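PDB 2QSB: UPF0147 protein Ta0600 from Thermoplasma acidophilum DSM 1728, which is of unknown function but folds as a compact four-helix bundle and belongs to the uncharacterised UPF0147 family. Local coordinates for residues M16-E21 with L78-S83. Numbering follows the deposited sequence.
Sequences MYLLDE and LYTIIS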
loop_
_atom_site.group_PDB
_atom_site.type_symbol
_atom_site.label_atom_id
_atom_site.label_comp_id
_atom_site.label_asym_id
_atom_site.label_seq_id
_atom_site.Cartn_x
_atom_site.Cartn_y
_atom_site.Cartn_z
HETATM N N MSE A 16 5.206 -2.096 4.558
HETATM C CA MSE A 16 4.618 -1.569 5.801
HETATM C C MSE A 16 5.148 -0.192 6.126
HETATM O O MSE A 16 4.379 0.694 6.504
HETATM C CB MSE A 16 4.880 -2.553 6.936
HETATM C CG MSE A 16 4.050 -3.838 6.864
HETATM SE SE MSE A 16 2.105 -3.570 7.044
HETATM C CE MSE A 16 2.132 -2.845 8.794
ATOM N N TYR A 17 6.453 0.003 5.965
ATOM C CA TYR A 17 7.053 1.302 6.240
ATOM C C TYR A 17 6.505 2.358 5.268
ATOM O O TYR A 17 6.104 3.454 5.683
ATOM C CB TYR A 17 8.578 1.201 6.078
ATOM C CG TYR A 17 9.240 2.548 6.040
ATOM C CD1 TYR A 17 9.331 3.347 7.179
ATOM C CD2 TYR A 17 9.712 3.052 4.842
ATOM C CE1 TYR A 17 9.921 4.609 7.118
ATOM C CE2 TYR A 17 10.297 4.295 4.779
ATOM C CZ TYR A 17 10.398 5.059 5.909
ATOM O OH TYR A 17 10.967 6.316 5.819
ATOM N N LEU A 18 6.449 2.021 3.976
ATOM C CA LEU A 18 5.988 2.993 2.996
ATOM C C LEU A 18 4.506 3.315 3.179
ATOM O O LEU A 18 4.101 4.471 2.988
ATOM C CB LEU A 18 6.256 2.489 1.573
ATOM C CG LEU A 18 7.740 2.393 1.177
ATOM C CD1 LEU A 18 7.860 1.683 -0.163
ATOM C CD2 LEU A 18 8.412 3.772 1.118
ATOM N N LEU A 19 3.675 2.321 3.523
ATOM C CA LEU A 19 2.268 2.608 3.808
ATOM C C LEU A 19 2.132 3.451 5.037
ATOM O O LEU A 19 1.273 4.340 5.088
ATOM C CB LEU A 19 1.493 1.301 3.986
ATOM C CG LEU A 19 1.144 0.597 2.679
ATOM C CD1 LEU A 19 0.634 -0.789 3.005
ATOM C CD2 LEU A 19 0.082 1.386 1.912
ATOM N N ASP A 20 2.960 3.204 6.052
ATOM C CA ASP A 20 2.897 4.059 7.228
ATOM C C ASP A 20 3.239 5.503 6.890
ATOM O O ASP A 20 2.519 6.437 7.308
ATOM C CB ASP A 20 3.756 3.527 8.357
ATOM C CG ASP A 20 3.375 4.186 9.663
ATOM O OD1 ASP A 20 2.345 3.766 10.240
ATOM O OD2 ASP A 20 4.070 5.132 10.070
ATOM N N GLU A 21 4.323 5.697 6.150
ATOM C CA GLU A 21 4.677 7.031 5.703
ATOM C C GLU A 21 3.538 7.685 4.916
ATOM O O GLU A 21 3.216 8.846 5.136
ATOM C CB GLU A 21 5.950 6.958 4.850
ATOM C CG GLU A 21 7.216 6.637 5.649
ATOM C CD GLU A 21 7.577 7.730 6.632
ATOM O OE1 GLU A 21 8.084 8.765 6.159
ATOM O OE2 GLU A 21 7.361 7.571 7.854
ATOM N N LEU A 78 2.277 5.490 -4.490
ATOM C CA LEU A 78 1.356 4.378 -4.619
ATOM C C LEU A 78 1.928 3.306 -5.546
ATOM O O LEU A 78 1.905 2.124 -5.205
ATOM C CB LEU A 78 -0.001 4.865 -5.109
ATOM C CG LEU A 78 -0.842 5.647 -4.078
ATOM C CD1 LEU A 78 -1.918 6.428 -4.781
ATOM C CD2 LEU A 78 -1.477 4.675 -3.084
ATOM N N TYR A 79 2.464 3.690 -6.703
ATOM C CA TYR A 79 3.042 2.708 -7.609
ATOM C C TYR A 79 4.232 1.972 -7.011
ATOM O O TYR A 79 4.426 0.791 -7.283
ATOM C CB TYR A 79 3.435 3.342 -8.935
ATOM C CG TYR A 79 2.279 3.732 -9.804
ATOM C CD1 TYR A 79 1.225 2.850 -10.049
ATOM C CD2 TYR A 79 2.273 4.974 -10.429
ATOM C CE1 TYR A 79 0.143 3.225 -10.865
ATOM C CE2 TYR A 79 1.224 5.346 -11.264
ATOM C CZ TYR A 79 0.174 4.469 -11.471
ATOM O OH TYR A 79 -0.878 4.845 -12.289
ATOM N N THR A 80 5.031 2.653 -6.189
ATOM C CA THR A 80 6.157 1.990 -5.525
ATOM C C THR A 80 5.656 0.860 -4.618
ATOM O O THR A 80 6.179 -0.272 -4.654
ATOM C CB THR A 80 6.939 3.033 -4.707
ATOM O OG1 THR A 80 7.421 4.029 -5.608
ATOM C CG2 THR A 80 8.105 2.424 -3.943
ATOM N N ILE A 81 4.613 1.148 -3.819
ATOM C CA ILE A 81 4.057 0.135 -2.926
ATOM C C ILE A 81 3.409 -0.998 -3.730
ATOM O O ILE A 81 3.638 -2.190 -3.428
ATOM C CB ILE A 81 3.069 0.785 -1.953
ATOM C CG1 ILE A 81 3.782 1.771 -1.038
ATOM C CG2 ILE A 81 2.373 -0.287 -1.134
ATOM C CD1 ILE A 81 2.849 2.785 -0.376
ATOM N N ILE A 82 2.614 -0.636 -4.739
ATOM C CA ILE A 82 1.992 -1.635 -5.602
ATOM C C ILE A 82 3.065 -2.558 -6.188
ATOM O O ILE A 82 2.879 -3.780 -6.219
ATOM C CB ILE A 82 1.214 -0.953 -6.720
ATOM C CG1 ILE A 82 -0.070 -0.325 -6.163
ATOM C CG2 ILE A 82 0.927 -1.910 -7.892
ATOM C CD1 ILE A 82 -0.768 0.654 -7.108
ATOM N N SER A 83 4.182 -1.981 -6.627
ATOM C CA SER A 83 5.235 -2.740 -7.288
ATOM C C SER A 83 5.907 -3.767 -6.377
ATOM O O SER A 83 6.305 -4.851 -6.822
ATOM C CB SER A 83 6.262 -1.780 -7.858
ATOM O OG SER A 83 5.670 -0.988 -8.874
#
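The first and last helices of a four-helix bundle, 6-23 and 72-88, meet here, I81 of helix 72-88 lodging between L18 and L19 of helix 6-23. The axes of 16-21 and 78-83 approach to 10.0 Å with 156° between their N-to-C directions, so the helices run antiparallel but not exactly aligned. Backbones come nearest at L18 and I81, whose CA atoms are 6.9 Å apart, and no hydrogen bond spans the two segments: the contact is made by aliphatic carbons alone.

The two branches of I81 split only in part between the leucines. CG1 lies beside the backbone N (chi1 -64°) and reaches the root of L18, 3.7 Å from its CB, and the two side chains run past each other in opposite directions. The terminal CD1 continues between the leucines and serves both, at 3.9 Å from L18 CB and equally 3.9 Å from L19 CD2. CG2, anti to the backbone N, faces L19 instead, with L19 CG 4.1 Å away. Although the CB of L19 does not point straight at the other helix, its isopropyl end comes nearer, and CG and CD2 touch both methyls of I81.

L19 and I81 are buried, and each has further neighbours: L19 rests on S39 and L43 of helix 30-43, and I81 on L61 of helix 50-65, with V15 and L22 of helix 6-23 also against it. This places the pair in the bundle interior, whereas L18 and T80 are only partly covered and border it. The two branches of T80 part company: OG1 hydrogen-bonds to the carbonyl O of T76, one turn earlier, and CG2 meets L18 CD1 at 3.9 Å, the two side chains crossing at about a right angle.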